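Glucose-resistance amylase regulator (PDB 4RK6) probably binds cis-regulatory DNA as a LacI-family transcription regulator, and holds glucose in its periplasmic-binding-protein-like sugar-binding domain. Local coordinates at residues A[170-175]-A[204-209]. Numbering follows the deposited sequence.
Sequences HSYETG and LINAMS. With GLC (alpha-D-glucopyranose), chain C.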
loop_
_atom_site.group_PDB
_atom_site.type_symbol
_atom_site.label_atom_id
_atom_site.label_comp_id
_atom_site.label_asym_id
_atom_site.label_seq_id
_atom_site.Cartn_x
_atom_site.Cartn_y
_atom_site.Cartn_z
ATOM N N HIS A 170 7.039 10.822 -6.306
ATOM C CA HIS A 170 7.571 9.995 -5.213
ATOM C C HIS A 170 7.628 8.509 -5.586
ATOM O O HIS A 170 7.611 7.652 -4.694
ATOM C CB HIS A 170 6.651 10.099 -3.988
ATOM C CG HIS A 170 6.556 11.462 -3.400
ATOM N ND1 HIS A 170 7.625 12.096 -2.804
ATOM C CD2 HIS A 170 5.492 12.290 -3.255
ATOM C CE1 HIS A 170 7.237 13.272 -2.351
ATOM N NE2 HIS A 170 5.948 13.415 -2.617
ATOM N N SER A 171 7.692 8.195 -6.880
ATOM C CA SER A 171 7.601 6.808 -7.336
ATOM C C SER A 171 8.929 6.047 -7.308
ATOM O O SER A 171 10.009 6.614 -7.345
ATOM C CB SER A 171 7.024 6.753 -8.760
ATOM O OG SER A 171 7.957 7.221 -9.734
ATOM N N TYR A 172 8.803 4.724 -7.277
ATOM C CA TYR A 172 9.918 3.819 -7.494
ATOM C C TYR A 172 10.676 4.167 -8.783
ATOM O O TYR A 172 11.893 4.202 -8.798
ATOM C CB TYR A 172 9.377 2.406 -7.567
ATOM C CG TYR A 172 10.387 1.360 -7.983
ATOM C CD1 TYR A 172 11.188 0.730 -7.041
ATOM C CD2 TYR A 172 10.504 0.964 -9.317
ATOM C CE1 TYR A 172 12.098 -0.251 -7.417
ATOM C CE2 TYR A 172 11.421 -0.003 -9.705
ATOM C CZ TYR A 172 12.216 -0.611 -8.751
ATOM O OH TYR A 172 13.119 -1.574 -9.121
ATOM N N GLU A 173 9.921 4.407 -9.849
ATOM C CA GLU A 173 10.500 4.687 -11.152
ATOM C C GLU A 173 11.379 5.938 -11.117
ATOM O O GLU A 173 12.446 5.964 -11.715
ATOM C CB GLU A 173 9.382 4.857 -12.185
ATOM C CG GLU A 173 8.693 3.539 -12.573
ATOM C CD GLU A 173 7.645 3.010 -11.577
ATOM O OE1 GLU A 173 7.228 3.726 -10.621
ATOM O OE2 GLU A 173 7.223 1.836 -11.757
ATOM N N THR A 174 10.947 6.958 -10.382
ATOM C CA THR A 174 11.756 8.168 -10.251
ATOM C C THR A 174 13.074 7.869 -9.547
ATOM O O THR A 174 14.137 8.342 -9.949
ATOM C CB THR A 174 10.963 9.281 -9.564
ATOM O OG1 THR A 174 9.913 9.736 -10.442
ATOM C CG2 THR A 174 11.864 10.452 -9.142
ATOM N N GLY A 175 13.042 7.071 -8.489
ATOM C CA GLY A 175 14.301 6.682 -7.885
ATOM C C GLY A 175 15.205 5.894 -8.828
ATOM O O GLY A 175 16.415 6.112 -8.873
ATOM N N LEU A 204 16.262 3.518 -6.044
ATOM C CA LEU A 204 17.694 3.776 -6.034
ATOM C C LEU A 204 18.506 2.512 -5.712
ATOM O O LEU A 204 19.509 2.209 -6.383
ATOM C CB LEU A 204 18.011 4.833 -4.988
ATOM C CG LEU A 204 17.621 6.266 -5.372
ATOM C CD1 LEU A 204 17.595 7.128 -4.123
ATOM C CD2 LEU A 204 18.623 6.818 -6.360
ATOM N N ILE A 205 18.083 1.765 -4.691
ATOM C CA ILE A 205 18.770 0.528 -4.332
ATOM C C ILE A 205 18.805 -0.432 -5.524
ATOM O O ILE A 205 19.863 -0.990 -5.868
ATOM C CB ILE A 205 18.089 -0.157 -3.136
ATOM C CG1 ILE A 205 18.428 0.588 -1.844
ATOM C CG2 ILE A 205 18.502 -1.628 -3.057
ATOM C CD1 ILE A 205 17.678 0.038 -0.651
ATOM N N ASN A 206 17.660 -0.614 -6.163
ATOM C CA ASN A 206 17.588 -1.554 -7.272
ATOM C C ASN A 206 18.383 -1.091 -8.481
ATOM O O ASN A 206 18.975 -1.928 -9.158
ATOM C CB ASN A 206 16.134 -1.879 -7.645
ATOM C CG ASN A 206 15.515 -2.872 -6.690
ATOM O OD1 ASN A 206 16.184 -3.370 -5.796
ATOM N ND2 ASN A 206 14.254 -3.176 -6.874
ATOM N N ALA A 207 18.383 0.213 -8.765
ATOM C CA ALA A 207 19.133 0.709 -9.921
ATOM C C ALA A 207 20.604 0.428 -9.690
ATOM O O ALA A 207 21.317 -0.024 -10.598
ATOM C CB ALA A 207 18.894 2.191 -10.145
HETATM N N MSE A 208 21.069 0.661 -8.462
HETATM C CA MSE A 208 22.491 0.406 -8.165
HETATM C C MSE A 208 22.797 -1.064 -8.315
HETATM O O MSE A 208 23.785 -1.437 -9.005
HETATM C CB MSE A 208 22.920 0.899 -6.777
HETATM C CG MSE A 208 22.707 2.397 -6.521
HETATM SE SE MSE A 208 23.496 3.613 -7.885
HETATM C CE MSE A 208 25.325 3.335 -7.252
ATOM N N SER A 209 21.980 -1.917 -7.688
ATOM C CA SER A 209 22.202 -3.387 -7.720
ATOM C C SER A 209 22.181 -3.951 -9.129
ATOM O O SER A 209 22.967 -4.842 -9.446
ATOM C CB SER A 209 21.141 -4.143 -6.901
ATOM O OG SER A 209 21.206 -3.784 -5.548
HETATM C C1 GLC C . 2.937 13.404 0.866
HETATM C C2 GLC C . 3.070 13.833 2.326
HETATM C C3 GLC C . 4.495 13.775 2.838
HETATM C C4 GLC C . 5.131 12.441 2.437
HETATM C C5 GLC C . 5.120 12.357 0.910
HETATM C C6 GLC C . 5.718 11.044 0.410
HETATM O O1 GLC C . 3.268 14.495 0.098
HETATM O O2 GLC C . 2.611 15.172 2.502
HETATM O O3 GLC C . 4.398 13.886 4.254
HETATM O O4 GLC C . 6.417 12.348 2.970
HETATM O O5 GLC C . 3.802 12.372 0.428
HETATM O O6 GLC C . 4.987 9.950 0.867
#
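Y172 and N206 join two neighbouring helices of the periplasmic-binding-protein-like fold, 172-182 and 198-210, on the flank of its sheet. The tyrosine has CG anti to the backbone N (chi1 172°), which carries the ring across to the second helix. N206 leaves its helix toward segment 170-175 and crosses the Y172 ring roughly at a right angle, ring and amide planes 75° apart. N206 ND2 lies at the edge of the Y172 ring and donates to Y172 OH over 3.0 Å, nearly straight at 165°, with the hydroxyl oxygen lying in the amide plane. Y172 OH also sits 3.4 Å from N206 CB, so the phenol end rests against the root of the asparagine as well as its tip. ND2 also hydrogen-bonds I232 O of the second subunit, whose R234 packs on both Y172 and N206; the pair thus sits at the dimer interface.

Deeper in, G175 faces L204, their CA atoms 4.8 Å apart, and the helices come close where the glycine has no side chain to interpose. L204 lays CD2 3.4 Å from G175 O and continues onto S178, V179 and I221.

Helix 172-182 is N-capped by S171, whose OG accepts from T174 N at 3.1 Å; D169 hydrogen-bonds both S171 OG and T174 OG1. Just ahead of the cap, H170 belongs to the glucose pocket. T196 OG1 holds its ND1, which helps fix the ring's rotation, and one face of the H170 imidazole is covered by the hydroxymethyl carbon of the glucose, GLC C6, which stands over the ring centre 3.7 Å above its plane.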